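Local structure of lipocalin AI-4 (Rhodnius prolixus, 5H9N) at residues N24-S36 and R44-L56. The protein is a salivary lipocalin that binds cysteinyl leukotrienes such as leukotriene C4, probably sequestering these host mediators during blood feeding. The protein carries 1 engineered substitution. Residues are numbered along the deposited sequence; the frame is centred on the assembly and turned at random.
With LTX ((5~{S},6~{R},7~{E},9~{E},11~{Z},14~{Z})-6-[(2~{R})-2-[[(4~{S})-4-azanyl-5-oxidanyl-5-oxidanylidene-pentanoyl]amino]-3-( 2-hydroxy-2-oxoethylamino)-3-oxidanylidene-propyl]sulfanyl-5-oxidanyl-icosa-7,9,11,14-tetraenoic acid), chain B.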
ATOM      1  N   ASN A  24       3.608  -0.460  14.897  1.00 21.06           N
ATOM      2  CA  ASN A  24       2.756   0.325  15.779  1.00 21.45           C
ATOM      3  C   ASN A  24       2.643   1.776  15.333  1.00 22.31           C
ATOM      4  O   ASN A  24       1.596   2.401  15.498  1.00 28.27           O
ATOM      5  CB  ASN A  24       3.271   0.266  17.221  1.00 25.14           C
ATOM      6  CG  ASN A  24       2.953  -1.052  17.902  1.00 31.88           C
ATOM      7  OD1 ASN A  24       2.106  -1.816  17.439  1.00 34.27           O
ATOM      8  ND2 ASN A  24       3.632  -1.321  19.012  1.00 33.15           N
ATOM      9  N   ARG A  25       3.716   2.315  14.766  1.00 20.03           N
ATOM     10  CA  ARG A  25       3.692   3.707  14.326  1.00 20.00           C
ATOM     11  C   ARG A  25       3.103   3.861  12.937  1.00 19.25           C
ATOM     12  O   ARG A  25       2.619   4.928  12.587  1.00 21.83           O
ATOM     13  CB  ARG A  25       5.090   4.313  14.342  1.00 23.83           C
ATOM     14  CG  ARG A  25       5.672   4.481  15.728  1.00 25.60           C
ATOM     15  CD  ARG A  25       6.857   5.419  15.670  1.00 27.79           C
ATOM     16  NE  ARG A  25       6.428   6.767  15.318  1.00 40.41           N
ATOM     17  CZ  ARG A  25       7.185   7.642  14.666  1.00 35.64           C
ATOM     18  NH1 ARG A  25       8.406   7.300  14.282  1.00 39.07           N
ATOM     19  NH2 ARG A  25       6.712   8.847  14.384  1.00 32.89           N
ATOM     20  N   PHE A  26       3.159   2.806  12.136  1.00 18.41           N
ATOM     21  CA  PHE A  26       2.598   2.886  10.797  1.00 15.87           C
ATOM     22  C   PHE A  26       1.084   2.653  10.790  1.00 15.10           C
ATOM     23  O   PHE A  26       0.338   3.389  10.144  1.00 15.50           O
ATOM     24  CB  PHE A  26       3.260   1.888   9.848  1.00 17.90           C
ATOM     25  CG  PHE A  26       2.643   1.909   8.483  1.00 13.14           C
ATOM     26  CD1 PHE A  26       2.930   2.944   7.607  1.00 15.08           C
ATOM     27  CD2 PHE A  26       1.728   0.936   8.086  1.00 16.33           C
ATOM     28  CE1 PHE A  26       2.335   3.005   6.371  1.00 11.58           C
ATOM     29  CE2 PHE A  26       1.132   0.993   6.840  1.00 14.24           C
ATOM     30  CZ  PHE A  26       1.441   2.026   5.984  1.00 13.74           C
ATOM     31  N   PHE A  27       0.637   1.616  11.487  1.00 17.78           N
ATOM     32  CA  PHE A  27      -0.775   1.249  11.474  1.00 17.48           C
ATOM     33  C   PHE A  27      -1.560   2.021  12.524  1.00 19.87           C
ATOM     34  O   PHE A  27      -2.224   1.440  13.386  1.00 20.76           O
ATOM     35  CB  PHE A  27      -0.936  -0.261  11.674  1.00 20.61           C
ATOM     36  CG  PHE A  27      -0.415  -1.079  10.525  1.00 17.47           C
ATOM     37  CD1 PHE A  27      -1.108  -1.133   9.324  1.00 18.87           C
ATOM     38  CD2 PHE A  27       0.772  -1.787  10.638  1.00 21.94           C
ATOM     39  CE1 PHE A  27      -0.631  -1.885   8.265  1.00 18.94           C
ATOM     40  CE2 PHE A  27       1.254  -2.543   9.586  1.00 20.59           C
ATOM     41  CZ  PHE A  27       0.556  -2.592   8.396  1.00 19.40           C
ATOM     42  N   THR A  28      -1.454   3.342  12.459  1.00 18.57           N
ATOM     43  CA  THR A  28      -2.230   4.229  13.311  1.00 18.39           C
ATOM     44  C   THR A  28      -2.601   5.453  12.487  1.00 16.86           C
ATOM     45  O   THR A  28      -1.852   5.847  11.592  1.00 19.02           O
ATOM     46  CB  THR A  28      -1.453   4.632  14.579  1.00 24.09           C
ATOM     47  OG1 THR A  28      -2.328   5.321  15.479  1.00 28.92           O
ATOM     48  CG2 THR A  28      -0.273   5.526  14.236  1.00 26.54           C
ATOM     49  N   GLY A  29      -3.768   6.022  12.759  1.00 16.49           N
ATOM     50  CA  GLY A  29      -4.217   7.205  12.043  1.00 15.27           C
ATOM     51  C   GLY A  29      -4.697   6.946  10.623  1.00 15.02           C
ATOM     52  O   GLY A  29      -5.003   5.816  10.249  1.00 15.77           O
ATOM     53  N   ASP A  30      -4.780   8.019   9.842  1.00 14.74           N
ATOM     54  CA  ASP A  30      -5.230   7.986   8.451  1.00 11.98           C
ATOM     55  C   ASP A  30      -4.066   8.155   7.501  1.00 12.82           C
ATOM     56  O   ASP A  30      -3.136   8.918   7.780  1.00 12.84           O
ATOM     57  CB  ASP A  30      -6.237   9.102   8.177  1.00 14.73           C
ATOM     58  CG  ASP A  30      -7.540   8.921   8.917  1.00 16.12           C
ATOM     59  OD1 ASP A  30      -7.864   7.776   9.268  1.00 18.94           O
ATOM     60  OD2 ASP A  30      -8.248   9.928   9.132  1.00 17.19           O
ATOM     61  N   TRP A  31      -4.150   7.474   6.367  1.00 10.83           N
ATOM     62  CA  TRP A  31      -3.180   7.626   5.291  1.00  9.94           C
ATOM     63  C   TRP A  31      -3.937   7.902   3.982  1.00 10.54           C
ATOM     64  O   TRP A  31      -4.816   7.118   3.623  1.00 11.91           O
ATOM     65  CB  TRP A  31      -2.351   6.361   5.117  1.00 10.71           C
ATOM     66  CG  TRP A  31      -1.278   6.097   6.138  1.00 10.25           C
ATOM     67  CD1 TRP A  31      -1.309   5.172   7.140  1.00 11.62           C
ATOM     68  CD2 TRP A  31      -0.003   6.741   6.220  1.00  9.99           C
ATOM     69  NE1 TRP A  31      -0.124   5.196   7.845  1.00 12.32           N
ATOM     70  CE2 TRP A  31       0.693   6.151   7.297  1.00 11.44           C
ATOM     71  CE3 TRP A  31       0.620   7.755   5.478  1.00 10.66           C
ATOM     72  CZ2 TRP A  31       1.979   6.553   7.658  1.00 12.86           C
ATOM     73  CZ3 TRP A  31       1.888   8.147   5.835  1.00 10.60           C
ATOM     74  CH2 TRP A  31       2.564   7.541   6.903  1.00 10.75           C
ATOM     75  N   TYR A  32      -3.573   8.957   3.250  1.00  8.55           N
ATOM     76  CA  TYR A  32      -4.166   9.249   1.942  1.00  7.49           C
ATOM     77  C   TYR A  32      -3.285   8.681   0.856  1.00  8.02           C
ATOM     78  O   TYR A  32      -2.072   8.892   0.863  1.00  7.46           O
ATOM     79  CB  TYR A  32      -4.336  10.761   1.746  1.00  9.39           C
ATOM     80  CG  TYR A  32      -5.290  11.381   2.727  1.00  9.60           C
ATOM     81  CD1 TYR A  32      -4.852  11.771   3.987  1.00 12.99           C
ATOM     82  CD2 TYR A  32      -6.635  11.556   2.411  1.00 11.73           C
ATOM     83  CE1 TYR A  32      -5.723  12.322   4.909  1.00 15.98           C
ATOM     84  CE2 TYR A  32      -7.515  12.115   3.327  1.00 11.63           C
ATOM     85  CZ  TYR A  32      -7.046  12.489   4.568  1.00 12.78           C
ATOM     86  OH  TYR A  32      -7.897  13.041   5.500  1.00 17.44           O
ATOM     87  N   LEU A  33      -3.890   7.977  -0.098  1.00  7.46           N
ATOM     88  CA  LEU A  33      -3.152   7.442  -1.226  1.00  7.39           C
ATOM     89  C   LEU A  33      -3.030   8.545  -2.280  1.00  7.23           C
ATOM     90  O   LEU A  33      -3.973   8.801  -3.038  1.00  8.00           O
ATOM     91  CB  LEU A  33      -3.865   6.197  -1.773  1.00  7.47           C
ATOM     92  CG  LEU A  33      -3.256   5.539  -3.014  1.00  8.02           C
ATOM     93  CD1 LEU A  33      -1.758   5.365  -2.872  1.00  9.27           C
ATOM     94  CD2 LEU A  33      -3.935   4.193  -3.301  1.00 10.55           C
ATOM     95  N   THR A  34      -1.904   9.238  -2.319  1.00  6.73           N
ATOM     96  CA  THR A  34      -1.810  10.426  -3.166  1.00  7.70           C
ATOM     97  C   THR A  34      -1.176  10.180  -4.537  1.00  7.17           C
ATOM     98  O   THR A  34      -1.434  10.929  -5.462  1.00  7.22           O
ATOM     99  CB  THR A  34      -1.036  11.551  -2.448  1.00  6.84           C
ATOM    100  OG1 THR A  34       0.283  11.105  -2.106  1.00  8.86           O
ATOM    101  CG2 THR A  34      -1.727  11.970  -1.178  1.00  8.96           C
ATOM    102  N   HIS A  35      -0.324   9.170  -4.662  1.00  7.12           N
ATOM    103  CA  HIS A  35       0.389   8.888  -5.904  1.00  6.63           C
ATOM    104  C   HIS A  35       0.582   7.396  -6.064  1.00  6.91           C
ATOM    105  O   HIS A  35       0.646   6.677  -5.061  1.00  7.84           O
ATOM    106  CB  HIS A  35       1.778   9.537  -5.949  1.00  8.40           C
ATOM    107  CG  HIS A  35       1.777  11.026  -5.825  1.00  8.74           C
ATOM    108  ND1 HIS A  35       1.462  11.669  -4.652  1.00  9.80           N
ATOM    109  CD2 HIS A  35       2.100  11.992  -6.717  1.00 11.25           C
ATOM    110  CE1 HIS A  35       1.561  12.974  -4.834  1.00 12.46           C
ATOM    111  NE2 HIS A  35       1.939  13.195  -6.078  1.00 12.04           N
ATOM    112  N   SER A  36       0.751   6.918  -7.288  1.00  8.52           N
ATOM    113  CA  SER A  36       1.085   5.511  -7.503  1.00  9.18           C
ATOM    114  C   SER A  36       1.803   5.365  -8.845  1.00  9.30           C
ATOM    115  O   SER A  36       1.684   6.232  -9.728  1.00  9.74           O
ATOM    116  CB  SER A  36      -0.170   4.637  -7.428  1.00  8.37           C
ATOM    117  OG  SER A  36      -1.120   5.020  -8.403  1.00  9.91           O
ATOM    118  N   ARG A  44      -8.985   9.186  -7.986  1.00  8.84           N
ATOM    119  CA  ARG A  44      -9.791   9.284  -6.774  1.00  9.19           C
ATOM    120  C   ARG A  44      -8.885   9.591  -5.594  1.00  8.69           C
ATOM    121  O   ARG A  44      -7.653   9.511  -5.709  1.00  8.51           O
ATOM    122  CB  ARG A  44     -10.549   7.978  -6.527  1.00 11.65           C
ATOM    123  CG  ARG A  44     -11.602   7.634  -7.582  1.00 12.27           C
ATOM    124  CD  ARG A  44     -12.158   6.224  -7.374  1.00 16.56           C
ATOM    125  NE  ARG A  44     -11.099   5.228  -7.535  1.00 21.43           N
ATOM    126  CZ  ARG A  44     -10.550   4.529  -6.543  1.00 19.54           C
ATOM    127  NH1 ARG A  44     -10.988   4.672  -5.301  1.00 21.18           N
ATOM    128  NH2 ARG A  44      -9.575   3.666  -6.803  1.00 23.43           N
ATOM    129  N   CYS A  45      -9.492   9.939  -4.463  1.00  8.91           N
ATOM    130  CA  CYS A  45      -8.752  10.121  -3.223  1.00  8.44           C
ATOM    131  C   CYS A  45      -9.191   9.098  -2.194  1.00  9.71           C
ATOM    132  O   CYS A  45     -10.224   9.262  -1.525  1.00 10.85           O
ATOM    133  CB  CYS A  45      -8.936  11.533  -2.670  1.00  9.96           C
ATOM    134  SG  CYS A  45      -7.866  11.828  -1.266  1.00 10.35           S
ATOM    135  N   GLU A  46      -8.405   8.042  -2.070  1.00  9.05           N
ATOM    136  CA  GLU A  46      -8.662   7.008  -1.077  1.00  9.17           C
ATOM    137  C   GLU A  46      -8.010   7.351   0.248  1.00  8.96           C
ATOM    138  O   GLU A  46      -6.797   7.559   0.313  1.00  9.25           O
ATOM    139  CB  GLU A  46      -8.145   5.652  -1.570  1.00 10.84           C
ATOM    140  CG  GLU A  46      -8.885   5.116  -2.775  1.00 12.22           C
ATOM    141  CD  GLU A  46      -8.469   3.701  -3.155  1.00 12.00           C
ATOM    142  OE1 GLU A  46      -7.375   3.248  -2.757  1.00 12.28           O
ATOM    143  OE2 GLU A  46      -9.263   3.056  -3.864  1.00 14.43           O
ATOM    144  N   LYS A  47      -8.830   7.417   1.290  1.00  8.89           N
ATOM    145  CA  LYS A  47      -8.375   7.608   2.661  1.00  9.71           C
ATOM    146  C   LYS A  47      -8.402   6.265   3.365  1.00 10.32           C
ATOM    147  O   LYS A  47      -9.472   5.678   3.543  1.00 11.21           O
ATOM    148  CB  LYS A  47      -9.256   8.610   3.407  1.00 12.28           C
ATOM    149  CG  LYS A  47      -8.793   8.853   4.842  1.00 15.18           C
ATOM    150  CD  LYS A  47      -9.692   9.842   5.577  1.00 20.06           C
ATOM    151  CE  LYS A  47     -11.065   9.245   5.854  1.00 22.48           C
ATOM    152  NZ  LYS A  47     -11.874  10.106   6.762  1.00 24.16           N
ATOM    153  N   TYR A  48      -7.228   5.776   3.754  1.00 10.33           N
ATOM    154  CA  TYR A  48      -7.091   4.511   4.471  1.00 10.14           C
ATOM    155  C   TYR A  48      -7.115   4.784   5.967  1.00 12.17           C
ATOM    156  O   TYR A  48      -6.228   5.453   6.507  1.00 12.21           O
ATOM    157  CB  TYR A  48      -5.802   3.793   4.053  1.00 11.57           C
ATOM    158  CG  TYR A  48      -5.880   3.187   2.679  1.00  9.87           C
ATOM    159  CD1 TYR A  48      -5.924   3.993   1.548  1.00 11.64           C
ATOM    160  CD2 TYR A  48      -5.931   1.805   2.505  1.00 12.01           C
ATOM    161  CE1 TYR A  48      -6.008   3.430   0.270  1.00 12.19           C
ATOM    162  CE2 TYR A  48      -6.012   1.244   1.245  1.00 11.96           C
ATOM    163  CZ  TYR A  48      -6.062   2.055   0.134  1.00 11.15           C
ATOM    164  OH  TYR A  48      -6.144   1.486  -1.112  1.00 11.97           O
ATOM    165  N   GLN A  49      -8.137   4.257   6.629  1.00 12.61           N
ATOM    166  CA  GLN A  49      -8.314   4.417   8.061  1.00 12.62           C
ATOM    167  C   GLN A  49      -7.798   3.174   8.748  1.00 12.04           C
ATOM    168  O   GLN A  49      -8.186   2.067   8.381  1.00 14.53           O
ATOM    169  CB  GLN A  49      -9.781   4.643   8.376  1.00 13.15           C
ATOM    170  CG  GLN A  49     -10.330   5.875   7.681  1.00 18.11           C
ATOM    171  CD  GLN A  49     -11.814   6.061   7.875  1.00 23.64           C
ATOM    172  OE1 GLN A  49     -12.571   6.172   6.911  1.00 22.62           O
ATOM    173  NE2 GLN A  49     -12.240   6.101   9.122  1.00 23.38           N
ATOM    174  N   THR A  50      -6.934   3.347   9.741  1.00 12.37           N
ATOM    175  CA  THR A  50      -6.365   2.201  10.441  1.00 13.31           C
ATOM    176  C   THR A  50      -6.942   2.059  11.837  1.00 13.40           C
ATOM    177  O   THR A  50      -7.341   3.043  12.466  1.00 13.97           O
ATOM    178  CB  THR A  50      -4.825   2.285  10.575  1.00 14.44           C
ATOM    179  OG1 THR A  50      -4.478   3.353  11.465  1.00 16.32           O
ATOM    180  CG2 THR A  50      -4.142   2.478   9.216  1.00 17.19           C
ATOM    181  N   GLY A  51      -6.958   0.822  12.320  1.00 12.71           N
ATOM    182  CA  GLY A  51      -7.351   0.530  13.689  1.00 13.15           C
ATOM    183  C   GLY A  51      -6.446  -0.543  14.258  1.00 14.75           C
ATOM    184  O   GLY A  51      -5.504  -0.984  13.592  1.00 15.29           O
ATOM    185  N   SER A  52      -6.734  -0.970  15.481  1.00 14.55           N
ATOM    186  CA  SER A  52      -5.945  -2.007  16.142  1.00 15.99           C
ATOM    187  C   SER A  52      -5.943  -3.307  15.366  1.00 15.16           C
ATOM    188  O   SER A  52      -6.860  -3.569  14.583  1.00 17.69           O
ATOM    189  CB  SER A  52      -6.490  -2.296  17.538  1.00 16.82           C
ATOM    190  OG  SER A  52      -6.633  -1.122  18.302  1.00 17.28           O
ATOM    191  N   ASN A  53      -4.918  -4.116  15.609  1.00 16.99           N
ATOM    192  CA  ASN A  53      -4.838  -5.464  15.074  1.00 17.10           C
ATOM    193  C   ASN A  53      -4.931  -5.520  13.566  1.00 16.04           C
ATOM    194  O   ASN A  53      -5.585  -6.408  13.010  1.00 18.91           O
ATOM    195  CB  ASN A  53      -5.931  -6.338  15.693  1.00 22.20           C
ATOM    196  CG  ASN A  53      -5.809  -6.431  17.194  1.00 35.20           C
ATOM    197  OD1 ASN A  53      -4.705  -6.535  17.730  1.00 37.18           O
ATOM    198  ND2 ASN A  53      -6.942  -6.383  17.886  1.00 37.68           N
ATOM    199  N   LEU A  54      -4.277  -4.560  12.919  1.00 15.35           N
ATOM    200  CA  LEU A  54      -4.131  -4.556  11.467  1.00 14.88           C
ATOM    201  C   LEU A  54      -5.470  -4.528  10.744  1.00 17.36           C
ATOM    202  O   LEU A  54      -5.628  -5.138   9.687  1.00 16.80           O
ATOM    203  CB  LEU A  54      -3.320  -5.776  11.016  1.00 16.91           C
ATOM    204  CG  LEU A  54      -1.957  -5.938  11.688  1.00 16.55           C
ATOM    205  CD1 LEU A  54      -1.312  -7.280  11.321  1.00 20.45           C
ATOM    206  CD2 LEU A  54      -1.043  -4.769  11.352  1.00 23.61           C
ATOM    207  N   GLN A  55      -6.440  -3.815  11.311  1.00 14.26           N
ATOM    208  CA  GLN A  55      -7.693  -3.591  10.598  1.00 14.45           C
ATOM    209  C   GLN A  55      -7.623  -2.284   9.823  1.00 16.98           C
ATOM    210  O   GLN A  55      -7.026  -1.298  10.274  1.00 15.79           O
ATOM    211  CB  GLN A  55      -8.877  -3.557  11.560  1.00 17.39           C
ATOM    212  CG  GLN A  55      -9.009  -4.783  12.443  1.00 22.49           C
ATOM    213  CD  GLN A  55      -9.112  -6.077  11.661  1.00 24.03           C
ATOM    214  OE1 GLN A  55     -10.095  -6.320  10.961  1.00 26.93           O
ATOM    215  NE2 GLN A  55      -8.090  -6.914  11.773  1.00 23.40           N
ATOM    216  N   LEU A  56      -8.230  -2.254   8.644  1.00 13.00           N
ATOM    217  CA  LEU A  56      -8.332  -0.992   7.939  1.00 14.01           C
ATOM    218  C   LEU A  56      -9.605  -0.903   7.127  1.00 15.52           C
ATOM    219  O   LEU A  56     -10.261  -1.907   6.819  1.00 17.08           O
ATOM    220  CB  LEU A  56      -7.095  -0.742   7.076  1.00 26.27           C
ATOM    221  CG  LEU A  56      -6.611  -1.728   6.024  1.00 33.23           C
ATOM    222  CD1 LEU A  56      -7.245  -1.422   4.684  1.00 30.17           C
ATOM    223  CD2 LEU A  56      -5.103  -1.640   5.930  1.00 36.38           C
TER
HETATM  224  O2  LTX B 201      -2.127  -2.542  -6.225  1.00 13.54           O
HETATM  225  C1  LTX B 201      -2.544  -1.852  -7.184  1.00 14.25           C
HETATM  226  O1  LTX B 201      -2.748  -0.617  -7.092  1.00 13.07           O
HETATM  227  C2  LTX B 201      -2.794  -2.537  -8.508  1.00 15.11           C
HETATM  228  C3  LTX B 201      -4.296  -2.659  -8.739  1.00 21.41           C
HETATM  229  C4  LTX B 201      -4.997  -3.155  -7.476  1.00 26.32           C
HETATM  230  C5  LTX B 201      -6.441  -3.537  -7.772  1.00 31.46           C
HETATM  231  O3  LTX B 201      -7.229  -2.365  -8.023  1.00 33.97           O
HETATM  232  C6  LTX B 201      -7.063  -4.333  -6.629  1.00 25.02           C
HETATM  233  C7  LTX B 201      -7.151  -3.500  -5.357  1.00 25.78           C
HETATM  234  C8  LTX B 201      -6.459  -3.802  -4.245  1.00 22.08           C
HETATM  235  C9  LTX B 201      -6.599  -2.973  -3.037  1.00 16.13           C
HETATM  236  C10 LTX B 201      -6.135  -3.323  -1.828  1.00 15.24           C
HETATM  237  C11 LTX B 201      -6.337  -2.437  -0.678  1.00 15.15           C
HETATM  238  C12 LTX B 201      -5.910  -2.633   0.576  1.00 14.73           C
HETATM  239  C13 LTX B 201      -5.119  -3.837   1.057  1.00 19.44           C
HETATM  240  C14 LTX B 201      -3.649  -3.719   0.706  1.00 16.07           C
HETATM  241  C15 LTX B 201      -2.794  -2.937   1.354  1.00 20.60           C
HETATM  242  C16 LTX B 201      -3.207  -2.086   2.531  1.00 27.43           C
HETATM  243  C17 LTX B 201      -2.423  -0.777   2.528  1.00 24.70           C
HETATM  244  C18 LTX B 201      -2.681  -0.018   3.823  1.00 27.75           C
HETATM  245  C19 LTX B 201      -2.177   1.416   3.755  1.00 27.99           C
HETATM  246  C20 LTX B 201      -2.415   2.133   5.070  1.00 21.29           C
HETATM  247  O32 LTX B 201     -11.908  -0.830  -4.117  1.00 21.11           O
HETATM  248  C21 LTX B 201     -11.288  -1.823  -4.541  1.00 23.51           C
HETATM  249  O31 LTX B 201     -10.100  -1.781  -4.925  1.00 25.01           O
HETATM  250  CA3 LTX B 201     -12.015  -3.141  -4.597  1.00 24.38           C
HETATM  251  N3  LTX B 201     -11.125  -4.189  -5.071  1.00 25.59           N
HETATM  252  C22 LTX B 201     -11.548  -5.377  -5.491  1.00 25.88           C
HETATM  253  O33 LTX B 201     -12.733  -5.658  -5.509  1.00 34.64           O
HETATM  254  CA2 LTX B 201     -10.545  -6.398  -5.952  1.00 25.08           C
HETATM  255  CB2 LTX B 201      -9.102  -5.904  -5.841  1.00 27.27           C
HETATM  256  SG2 LTX B 201      -8.663  -4.861  -7.190  1.00 30.21           S
HETATM  257  N2  LTX B 201     -10.859  -6.847  -7.292  1.00 25.27           N
HETATM  258  CD1 LTX B 201     -10.922  -8.135  -7.596  1.00 32.76           C
HETATM  259  OE1 LTX B 201     -10.386  -9.007  -6.928  1.00 27.80           O
HETATM  260  CG1 LTX B 201     -11.705  -8.443  -8.851  1.00 42.31           C
HETATM  261  CB1 LTX B 201     -11.467  -9.870  -9.319  1.00 51.91           C
HETATM  262  CA1 LTX B 201     -11.828  -9.992 -10.798  1.00 65.42           C
HETATM  263  N1  LTX B 201     -11.173  -8.906 -11.555  1.00 64.49           N
HETATM  264  C23 LTX B 201     -13.311  -9.900 -10.991  1.00 73.19           C
HETATM  265  O11 LTX B 201     -13.758  -9.023 -11.763  1.00 75.27           O
HETATM  266  O12 LTX B 201     -14.042 -10.708 -10.380  1.00 76.04           O
HETATM  267  O   HOH W   1      -5.540   4.609  14.177  1.00 38.81           O
HETATM  268  O   HOH W   2      -6.301   7.801  -3.973  1.00  8.28           O
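Strands 30-36 and 46-51 pair antiparallel in the wall of the lipocalin barrel, one face turned to the bound leukotriene and the other outward. Trp31 and Tyr48 form a hydrogen-bonded pair, with Trp31 N to Tyr48 O at 2.9 Å and Tyr48 N to Trp31 O at 2.8 Å. Next along the ladder, Gly29 O accepts two hydrogen bonds from Thr50: from its backbone N, and from OG1 at 2.8 Å, which lies in the carbonyl plane on a lone pair. A chi1 of 68° keeps OG1 beside its own N, and both donors reach the one oxygen. At the other end a water joins Leu33 O to Arg44 O and Glu46 N.

On the outer face Lys47 lies alongside Tyr32, its CG over the ring at 4.2 Å from the centroid, while Cys45 SG, disulfide-bonded to Cys155, meets the ring edge. In the type I' turn Ser52-Gln55, Leu54 CD2 sits 3.7 Å from the centroid of the Phe27 ring, over one face; Phe26 CD2 lies over the opposite face.

Inside, Trp31 NE1 donates almost straight to Phe26 O (173°), which helps hold the indole beside the lipid tail. Leukotriene C20 ends 3.8 Å from Trp31 CD1, and Phe26, Tyr48 and Leu56 also touch the lipid. Tyr48 OH donates to Glu46 OE1; Arg44 NH1 and NH2 grip Glu46 OE2 end-on in a salt bridge. Such an antiparallel wall around a lipid-filled interior is characteristic of the lipocalin calyx.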